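Local structure of CAS6A (Thermus thermophilus, 4C97) at residues R26-G31 with E84-G89; W60-L65 with F221-G226; L161-G166 with A212-A217. The protein probably acts as an endoribonuclease that recognises and cleaves CRISPR RNA in antiviral defence. The protein carries 1 engineered substitution. All coordinates share one frame; numbering follows the deposited sequence.

In the fold
Interaction 2 lies at the heart of the molecule, whereas interactions 1 and 3 sit about 36 Å apart between centres, on opposite sides of it. Interaction 2 is polar and buried, joining strand 58-65 of the first five-stranded sheet to the end of helix 209-225. Interaction 1 reaches the same sheet at its edge strand 85-87 but is apolar and partly buried; Phe29 on its helix packs on Val63 and Leu65 of interaction 2. Interaction 3 uses an earlier part of helix 209-225, where a tryptophan meets a surface loop. Aromatic packing thus serves the outer contacts, while hydrogen bonds and cation-pi chemistry serve the central one.

Interaction 1: R26-G31 with E84-G89; sequences RGFFYG and EEVRLG. With SO4 (sulfate ion), chain C.
Phe28 alone represents its helix in this contact: its benzyl group lies against Val86 and Leu88, with the carbonyl of Arg87 between them in sequence, and the meeting is essentially apolar. With CG anti to the backbone N (chi1 170°), the ring extends from the helix toward the strand. Its two ends find different partners. Near the root, Leu88 CD2 rests 3.6 Å from Phe28 CG; farther out, Val86 CG1 comes to 3.6 Å from Phe28 CE1. Both methyls approach the ring at a slant. Leu88 gets there through the end of its side chain, since its CB does not face the helix, while Val86 points at it from the start. Arg87 O stands 3.9 Å from Phe28 CB, a plain van der Waals neighbour, and the Arg87 side chain leads away from the helix.

Two residues earlier on the helix, Arg26 points away from the strand and holds a sulfate ion, probably from the crystallisation liquor. The guanidinium takes it end-on, with the sulfur near the guanidinium plane. Arg26 NH1 bonds to sulfate O1 at 3.1 Å. Arg26 NH2 bonds to sulfate O3 at 2.9 Å. Lys230 NZ also bonds to the ion, a pairing of basic groups that could suit an RNA phosphate; Ser232 OG is hydrogen-bonded to Arg26 NH1. The aliphatic part of Arg26 lies over a face of the Tyr30 ring, CG 3.8 Å above its plane.

In the fold, helix 22-36 leans with Phe28 on the short edge strand 85-87, which pairs with strand 91-109 through Glu84 and Val86. Leu81 touches the same phenylalanine, and Phe29 carries the helix over strand 48-55 at the other margin of the sheet.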
loop_
_atom_site.group_PDB
_atom_site.type_symbol
_atom_site.label_atom_id
_atom_site.label_comp_id
_atom_site.label_asym_id
_atom_site.label_seq_id
_atom_site.Cartn_x
_atom_site.Cartn_y
_atom_site.Cartn_z
ATOM N N ARG A 26 -2.064 10.251 -9.930
ATOM C CA ARG A 26 -0.610 10.282 -9.958
ATOM C C ARG A 26 -0.083 11.602 -10.520
ATOM O O ARG A 26 0.913 12.130 -10.029
ATOM C CB ARG A 26 -0.020 9.097 -10.726
ATOM C CG ARG A 26 1.465 8.924 -10.432
ATOM C CD ARG A 26 2.012 7.683 -11.054
ATOM N NE ARG A 26 2.095 7.772 -12.507
ATOM C CZ ARG A 26 2.487 6.765 -13.274
ATOM N NH1 ARG A 26 2.832 5.603 -12.721
ATOM N NH2 ARG A 26 2.545 6.909 -14.579
ATOM N N GLY A 27 -0.729 12.127 -11.564
ATOM C CA GLY A 27 -0.296 13.395 -12.154
ATOM C C GLY A 27 -0.365 14.536 -11.168
ATOM O O GLY A 27 0.531 15.411 -11.092
ATOM N N PHE A 28 -1.442 14.530 -10.391
ATOM C CA PHE A 28 -1.590 15.516 -9.317
ATOM C C PHE A 28 -0.456 15.413 -8.289
ATOM O O PHE A 28 0.225 16.419 -7.937
ATOM C CB PHE A 28 -2.935 15.285 -8.659
ATOM C CG PHE A 28 -3.125 16.047 -7.395
ATOM C CD1 PHE A 28 -3.401 17.403 -7.430
ATOM C CD2 PHE A 28 -3.046 15.408 -6.178
ATOM C CE1 PHE A 28 -3.579 18.106 -6.263
ATOM C CE2 PHE A 28 -3.224 16.114 -5.009
ATOM C CZ PHE A 28 -3.493 17.454 -5.060
ATOM N N PHE A 29 -0.235 14.179 -7.832
ATOM C CA PHE A 29 0.829 13.926 -6.876
ATOM C C PHE A 29 2.196 14.346 -7.429
ATOM O O PHE A 29 2.971 15.035 -6.743
ATOM C CB PHE A 29 0.833 12.454 -6.438
ATOM C CG PHE A 29 1.955 12.120 -5.524
ATOM C CD1 PHE A 29 1.916 12.523 -4.206
ATOM C CD2 PHE A 29 3.054 11.413 -5.977
ATOM C CE1 PHE A 29 2.948 12.234 -3.352
ATOM C CE2 PHE A 29 4.099 11.118 -5.119
ATOM C CZ PHE A 29 4.043 11.529 -3.805
ATOM N N TYR A 30 2.491 13.996 -8.678
ATOM C CA TYR A 30 3.763 14.376 -9.277
ATOM C C TYR A 30 3.858 15.890 -9.434
ATOM O O TYR A 30 4.929 16.460 -9.303
ATOM C CB TYR A 30 3.973 13.661 -10.616
ATOM C CG TYR A 30 4.408 12.198 -10.508
ATOM C CD1 TYR A 30 4.484 11.545 -9.293
ATOM C CD2 TYR A 30 4.737 11.473 -11.644
ATOM C CE1 TYR A 30 4.889 10.221 -9.213
ATOM C CE2 TYR A 30 5.140 10.139 -11.562
ATOM C CZ TYR A 30 5.215 9.527 -10.350
ATOM O OH TYR A 30 5.618 8.206 -10.299
ATOM N N GLY A 31 2.736 16.546 -9.689
ATOM C CA GLY A 31 2.712 18.001 -9.686
ATOM C C GLY A 31 3.135 18.586 -8.351
ATOM O O GLY A 31 3.927 19.537 -8.300
ATOM N N GLU A 84 -10.084 23.355 -1.347
ATOM C CA GLU A 84 -9.667 23.643 -2.722
ATOM C C GLU A 84 -10.135 22.606 -3.732
ATOM O O GLU A 84 -10.383 21.445 -3.390
ATOM C CB GLU A 84 -8.138 23.768 -2.810
ATOM C CG GLU A 84 -7.558 24.932 -1.992
ATOM C CD GLU A 84 -8.113 26.281 -2.413
ATOM O OE1 GLU A 84 -8.206 26.530 -3.636
ATOM O OE2 GLU A 84 -8.467 27.086 -1.523
ATOM N N GLU A 85 -10.247 23.039 -4.985
ATOM C CA GLU A 85 -10.579 22.132 -6.078
ATOM C C GLU A 85 -9.300 21.579 -6.711
ATOM O O GLU A 85 -8.338 22.313 -6.942
ATOM C CB GLU A 85 -11.439 22.846 -7.128
ATOM C CG GLU A 85 -11.917 21.951 -8.270
ATOM C CD GLU A 85 -12.825 22.686 -9.246
ATOM O OE1 GLU A 85 -13.807 23.304 -8.788
ATOM O OE2 GLU A 85 -12.555 22.650 -10.467
ATOM N N VAL A 86 -9.292 20.276 -6.970
ATOM C CA VAL A 86 -8.165 19.605 -7.605
ATOM C C VAL A 86 -8.694 18.673 -8.673
ATOM O O VAL A 86 -9.789 18.130 -8.542
ATOM C CB VAL A 86 -7.359 18.750 -6.593
ATOM C CG1 VAL A 86 -6.710 19.638 -5.556
ATOM C CG2 VAL A 86 -8.253 17.725 -5.918
ATOM N N ARG A 87 -7.913 18.473 -9.724
ATOM C CA ARG A 87 -8.273 17.508 -10.745
ATOM C C ARG A 87 -7.553 16.199 -10.482
ATOM O O ARG A 87 -6.327 16.160 -10.437
ATOM C CB ARG A 87 -7.904 18.027 -12.126
ATOM C CG ARG A 87 -8.574 19.359 -12.467
ATOM C CD ARG A 87 -8.436 19.699 -13.938
ATOM N NE ARG A 87 -9.267 18.850 -14.791
ATOM C CZ ARG A 87 -10.569 19.036 -14.992
ATOM N NH1 ARG A 87 -11.194 20.041 -14.407
ATOM N NH2 ARG A 87 -11.240 18.214 -15.786
ATOM N N LEU A 88 -8.336 15.137 -10.317
ATOM C CA LEU A 88 -7.809 13.795 -10.125
ATOM C C LEU A 88 -8.434 12.932 -11.200
ATOM O O LEU A 88 -8.989 11.872 -10.920
ATOM C CB LEU A 88 -8.198 13.263 -8.745
ATOM C CG LEU A 88 -7.810 14.158 -7.572
ATOM C CD1 LEU A 88 -8.351 13.598 -6.269
ATOM C CD2 LEU A 88 -6.311 14.337 -7.496
ATOM N N GLY A 89 -8.347 13.418 -12.430
ATOM C CA GLY A 89 -9.224 12.974 -13.495
ATOM C C GLY A 89 -10.356 13.974 -13.472
ATOM O O GLY A 89 -10.170 15.134 -13.861
HETATM S S SO4 C . 4.360 3.693 -15.394
HETATM O O1 SO4 C . 3.272 3.213 -14.576
HETATM O O2 SO4 C . 4.761 2.593 -16.259
HETATM O O3 SO4 C . 3.901 4.841 -16.158
HETATM O O4 SO4 C . 5.477 4.127 -14.566
#

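Interaction 2: W60-L65 with F221-G226; sequences WARVSL and FAFYSG
Two side chains of strand 58-65, Arg62 and Ser64, reach the backbone carbonyls of Phe223 and Tyr224 in the last turn of a helix. Along that turn, Phe221 serves the helix itself, its carbonyl accepting from the backbone N of both Tyr224 and Ser225. At the next residue a water lies 3.0 Å from Ala222 O, and the same water has a weak bond from Arg62 NH1.

Phe223 is the main partner. Its carbonyl oxygen is gripped by both terminal nitrogens of Arg62, NH1 at 2.9 Å and NH2 at 2.8 Å from Phe223 O, with the oxygen lying close to the guanidinium plane. NH1 comes nearly along the C=O axis, while NH2 is tilted out of the carbonyl plane. A chi1 of 179° turns the Phe223 ring away from its own backbone N and back under the same group: Arg62 NH2 lies 3.3 Å above the ring plane, over its centre. Arg62 CZ is 4.7 Å from the ring centroid in a cation-pi contact, and the two planes stand 75° apart, so an edge of the guanidinium meets the aromatic face. Arg62 NE is engaged by Trp104 O, which fixes the rotation of this buried group.

Next, Tyr224 O receives Ser64 OG at 2.8 Å, in the carbonyl plane on a lone pair. Gly226 then leaves the helix with positive phi, after its N has bonded to Ala222 O. Strand donors thus meet carbonyls of the last turn, where a helix commonly runs out of its own N-H partners. The contact joins the two ferredoxin-like halves of the Cas6 fold, just ahead of the family's glycine-rich loop.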
loop_
_atom_site.group_PDB
_atom_site.type_symbol
_atom_site.label_atom_id
_atom_site.label_comp_id
_atom_site.label_asym_id
_atom_site.label_seq_id
_atom_site.Cartn_x
_atom_site.Cartn_y
_atom_site.Cartn_z
ATOM N N TRP A 60 -12.785 8.926 -2.171
ATOM C CA TRP A 60 -11.602 9.448 -1.528
ATOM C C TRP A 60 -10.351 9.050 -2.284
ATOM O O TRP A 60 -10.352 8.110 -3.086
ATOM C CB TRP A 60 -11.517 8.961 -0.081
ATOM C CG TRP A 60 -11.655 7.455 0.054
ATOM C CD1 TRP A 60 -12.806 6.764 0.284
ATOM C CD2 TRP A 60 -10.607 6.484 -0.013
ATOM N NE1 TRP A 60 -12.542 5.412 0.341
ATOM C CE2 TRP A 60 -11.198 5.214 0.156
ATOM C CE3 TRP A 60 -9.226 6.547 -0.225
ATOM C CZ2 TRP A 60 -10.458 4.042 0.137
ATOM C CZ3 TRP A 60 -8.495 5.381 -0.260
ATOM C CH2 TRP A 60 -9.115 4.144 -0.080
ATOM N N ALA A 61 -9.280 9.778 -2.000
ATOM C CA ALA A 61 -7.971 9.406 -2.504
ATOM C C ALA A 61 -7.034 9.297 -1.335
ATOM O O ALA A 61 -7.343 9.788 -0.253
ATOM C CB ALA A 61 -7.469 10.414 -3.484
ATOM N N ARG A 62 -5.895 8.655 -1.541
ATOM C CA ARG A 62 -4.929 8.515 -0.464
ATOM C C ARG A 62 -3.496 8.573 -0.962
ATOM O O ARG A 62 -3.162 8.090 -2.055
ATOM C CB ARG A 62 -5.196 7.254 0.384
ATOM C CG ARG A 62 -4.337 6.085 0.081
ATOM C CD ARG A 62 -4.869 4.814 0.754
ATOM N NE ARG A 62 -4.407 4.533 2.111
ATOM C CZ ARG A 62 -3.576 3.540 2.446
ATOM N NH1 ARG A 62 -3.030 2.757 1.514
ATOM N NH2 ARG A 62 -3.280 3.324 3.721
ATOM N N VAL A 63 -2.667 9.224 -0.145
ATOM C CA VAL A 63 -1.267 9.411 -0.449
ATOM C C VAL A 63 -0.461 8.811 0.684
ATOM O O VAL A 63 -0.584 9.255 1.831
ATOM C CB VAL A 63 -0.936 10.902 -0.580
ATOM C CG1 VAL A 63 0.553 11.118 -0.850
ATOM C CG2 VAL A 63 -1.767 11.528 -1.667
ATOM N N SER A 64 0.342 7.792 0.361
ATOM C CA SER A 64 1.257 7.184 1.317
ATOM C C SER A 64 2.631 7.713 1.108
ATOM O O SER A 64 3.135 7.720 -0.013
ATOM C CB SER A 64 1.388 5.665 1.150
ATOM O OG SER A 64 0.173 5.005 1.336
ATOM N N LEU A 65 3.244 8.069 2.227
ATOM C CA LEU A 65 4.568 8.665 2.276
ATOM C C LEU A 65 5.413 7.801 3.182
ATOM O O LEU A 65 5.097 7.628 4.372
ATOM C CB LEU A 65 4.483 10.092 2.800
ATOM C CG LEU A 65 3.468 10.961 2.046
ATOM C CD1 LEU A 65 3.248 12.302 2.735
ATOM C CD2 LEU A 65 3.929 11.152 0.589
ATOM N N PHE A 221 3.263 -3.044 7.383
ATOM C CA PHE A 221 3.799 -2.149 6.361
ATOM C C PHE A 221 2.918 -2.092 5.123
ATOM O O PHE A 221 2.805 -1.034 4.468
ATOM C CB PHE A 221 5.196 -2.626 6.005
ATOM C CG PHE A 221 5.929 -1.761 5.050
ATOM C CD1 PHE A 221 6.222 -0.441 5.354
ATOM C CD2 PHE A 221 6.382 -2.273 3.836
ATOM C CE1 PHE A 221 6.940 0.345 4.479
ATOM C CE2 PHE A 221 7.084 -1.474 2.965
ATOM C CZ PHE A 221 7.374 -0.170 3.297
ATOM N N ALA A 222 2.307 -3.241 4.785
ATOM C CA ALA A 222 1.414 -3.289 3.621
ATOM C C ALA A 222 0.366 -2.151 3.535
ATOM O O ALA A 222 0.089 -1.618 2.444
ATOM C CB ALA A 222 0.745 -4.651 3.540
ATOM N N PHE A 223 -0.183 -1.763 4.677
ATOM C CA PHE A 223 -1.159 -0.682 4.763
ATOM C C PHE A 223 -0.617 0.586 4.101
ATOM O O PHE A 223 -1.356 1.347 3.471
ATOM C CB PHE A 223 -1.449 -0.392 6.240
ATOM C CG PHE A 223 -2.432 0.718 6.477
ATOM C CD1 PHE A 223 -3.794 0.498 6.384
ATOM C CD2 PHE A 223 -1.996 1.989 6.836
ATOM C CE1 PHE A 223 -4.691 1.500 6.619
ATOM C CE2 PHE A 223 -2.892 2.996 7.071
ATOM C CZ PHE A 223 -4.245 2.763 6.983
ATOM N N TYR A 224 0.673 0.830 4.302
ATOM C CA TYR A 224 1.336 2.030 3.787
ATOM C C TYR A 224 1.887 1.813 2.384
ATOM O O TYR A 224 1.710 2.667 1.512
ATOM C CB TYR A 224 2.452 2.475 4.738
ATOM C CG TYR A 224 1.904 2.831 6.092
ATOM C CD1 TYR A 224 1.305 4.067 6.311
ATOM C CD2 TYR A 224 1.949 1.932 7.141
ATOM C CE1 TYR A 224 0.770 4.397 7.521
ATOM C CE2 TYR A 224 1.422 2.263 8.380
ATOM C CZ TYR A 224 0.837 3.496 8.562
ATOM O OH TYR A 224 0.292 3.831 9.771
ATOM N N SER A 225 2.574 0.691 2.167
ATOM C CA SER A 225 3.292 0.507 0.904
ATOM C C SER A 225 2.417 -0.003 -0.243
ATOM O O SER A 225 2.653 0.295 -1.426
ATOM C CB SER A 225 4.445 -0.475 1.081
ATOM O OG SER A 225 3.949 -1.730 1.471
ATOM N N GLY A 226 1.422 -0.798 0.104
ATOM C CA GLY A 226 0.725 -1.586 -0.889
ATOM C C GLY A 226 1.597 -2.738 -1.337
ATOM O O GLY A 226 2.722 -2.934 -0.859
HETATM O O HOH W 1 -2.001 -0.307 0.774
#

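Interaction 3: L161-G166 with A212-A217; sequences LKAPEG and ALWLSA
The indole of Trp214 carries Ala163 on one face and Leu161 O near its plane at the rim. Ala163 CB sits 3.7 Å from the centroid of the six-membered ring and only 4° off its normal, a CH-pi contact. The neighbouring backbone follows the ring outward, with Ala163 N 3.5 Å from Trp214 CH2. Leu161 O approaches the same carbon at the edge, 3.6 Å away. The Leu161 side chain, swung by a chi1 of -165° to the far side from its backbone N, leans over the rim from the side of the indole opposite Ala163, its CG within 3.9 Å of Trp214 CZ2. At the pyrrole end Pro164 CD passes more loosely, 4.3 Å from Trp214 NE1 and at a slant to the ring.

The loop is thereby wrapped round the indole. Glu156 of helix 144-158 also holds the loop, accepting a hydrogen bond from Ala163 N. Trp214 itself is buried, further enclosed by Leu152, Leu155, Val167 and Leu171, and it meets Phe114 edge-to-face.

The loop connects helix 144-158 to helix 165-174, with Pro164 at the N-cap position of the latter. An aromatic side chain of helix 209-225 thus fills the junction of three helices, plain hydrophobic packing in the C-terminal ferredoxin-like (RAMP) half of a Cas6 protein.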
loop_
_atom_site.group_PDB
_atom_site.type_symbol
_atom_site.label_atom_id
_atom_site.label_comp_id
_atom_site.label_asym_id
_atom_site.label_seq_id
_atom_site.Cartn_x
_atom_site.Cartn_y
_atom_site.Cartn_z
ATOM N N LEU A 161 15.975 -1.173 8.964
ATOM C CA LEU A 161 16.437 -2.518 9.290
ATOM C C LEU A 161 16.271 -3.465 8.118
ATOM O O LEU A 161 15.257 -3.440 7.438
ATOM C CB LEU A 161 15.593 -3.034 10.456
ATOM C CG LEU A 161 16.050 -4.255 11.244
ATOM C CD1 LEU A 161 17.441 -4.056 11.817
ATOM C CD2 LEU A 161 15.042 -4.514 12.361
ATOM N N LYS A 162 17.269 -4.305 7.894
ATOM C CA LYS A 162 17.174 -5.341 6.883
ATOM C C LYS A 162 17.033 -6.690 7.551
ATOM O O LYS A 162 17.556 -6.911 8.642
ATOM C CB LYS A 162 18.408 -5.321 5.997
ATOM C CG LYS A 162 18.427 -4.078 5.167
ATOM C CD LYS A 162 19.550 -4.030 4.204
ATOM C CE LYS A 162 19.474 -2.748 3.420
ATOM N NZ LYS A 162 20.339 -2.802 2.230
ATOM N N ALA A 163 16.343 -7.603 6.885
ATOM C CA ALA A 163 16.148 -8.928 7.453
ATOM C C ALA A 163 17.394 -9.779 7.270
ATOM O O ALA A 163 18.022 -9.770 6.205
ATOM C CB ALA A 163 14.968 -9.612 6.815
ATOM N N PRO A 164 17.749 -10.551 8.300
ATOM C CA PRO A 164 18.808 -11.540 8.100
ATOM C C PRO A 164 18.449 -12.447 6.926
ATOM O O PRO A 164 17.275 -12.718 6.692
ATOM C CB PRO A 164 18.813 -12.321 9.413
ATOM C CG PRO A 164 18.320 -11.322 10.417
ATOM C CD PRO A 164 17.268 -10.526 9.689
ATOM N N GLU A 165 19.455 -12.902 6.194
ATOM C CA GLU A 165 19.207 -13.663 4.972
ATOM C C GLU A 165 18.358 -14.914 5.221
ATOM O O GLU A 165 17.475 -15.239 4.434
ATOM C CB GLU A 165 20.544 -14.004 4.292
ATOM C CG GLU A 165 20.397 -14.487 2.854
ATOM C CD GLU A 165 19.926 -13.409 1.906
ATOM O OE1 GLU A 165 20.080 -12.223 2.236
ATOM O OE2 GLU A 165 19.392 -13.741 0.818
ATOM N N GLY A 166 18.616 -15.609 6.327
ATOM C CA GLY A 166 17.816 -16.767 6.696
ATOM C C GLY A 166 16.346 -16.458 6.964
ATOM O O GLY A 166 15.470 -17.307 6.708
ATOM N N ALA A 212 8.443 -14.731 12.684
ATOM C CA ALA A 212 7.032 -14.404 12.878
ATOM C C ALA A 212 6.854 -12.892 13.117
ATOM O O ALA A 212 5.875 -12.275 12.671
ATOM C CB ALA A 212 6.466 -15.229 14.058
ATOM N N LEU A 213 7.815 -12.292 13.815
ATOM C CA LEU A 213 7.790 -10.837 13.963
ATOM C C LEU A 213 7.934 -10.098 12.615
ATOM O O LEU A 213 7.169 -9.159 12.318
ATOM C CB LEU A 213 8.863 -10.359 14.927
ATOM C CG LEU A 213 8.649 -8.921 15.344
ATOM C CD1 LEU A 213 7.391 -8.779 16.191
ATOM C CD2 LEU A 213 9.883 -8.399 16.083
ATOM N N TRP A 214 8.925 -10.504 11.818
ATOM C CA TRP A 214 9.075 -9.935 10.494
ATOM C C TRP A 214 7.810 -10.134 9.649
ATOM O O TRP A 214 7.367 -9.220 8.955
ATOM C CB TRP A 214 10.298 -10.540 9.797
ATOM C CG TRP A 214 11.556 -9.785 10.111
ATOM C CD1 TRP A 214 12.435 -10.027 11.131
ATOM C CD2 TRP A 214 12.055 -8.625 9.422
ATOM N NE1 TRP A 214 13.456 -9.101 11.110
ATOM C CE2 TRP A 214 13.241 -8.225 10.072
ATOM C CE3 TRP A 214 11.601 -7.891 8.317
ATOM C CZ2 TRP A 214 13.988 -7.140 9.655
ATOM C CZ3 TRP A 214 12.349 -6.810 7.899
ATOM C CH2 TRP A 214 13.528 -6.444 8.565
ATOM N N LEU A 215 7.217 -11.330 9.692
ATOM C CA LEU A 215 5.964 -11.537 8.954
ATOM C C LEU A 215 4.902 -10.506 9.379
ATOM O O LEU A 215 4.257 -9.847 8.532
ATOM C CB LEU A 215 5.454 -12.971 9.126
ATOM C CG LEU A 215 4.180 -13.316 8.356
ATOM C CD1 LEU A 215 4.361 -13.226 6.824
ATOM C CD2 LEU A 215 3.690 -14.693 8.748
ATOM N N SER A 216 4.772 -10.323 10.691
ATOM C CA SER A 216 3.795 -9.347 11.182
ATOM C C SER A 216 4.110 -7.921 10.725
ATOM O O SER A 216 3.203 -7.128 10.414
ATOM C CB SER A 216 3.644 -9.425 12.705
ATOM O OG SER A 216 4.768 -8.916 13.397
ATOM N N ALA A 217 5.393 -7.610 10.674
ATOM C CA ALA A 217 5.840 -6.284 10.234
ATOM C C ALA A 217 5.549 -6.038 8.750
ATOM O O ALA A 217 5.143 -4.926 8.367
ATOM C CB ALA A 217 7.329 -6.103 10.522
#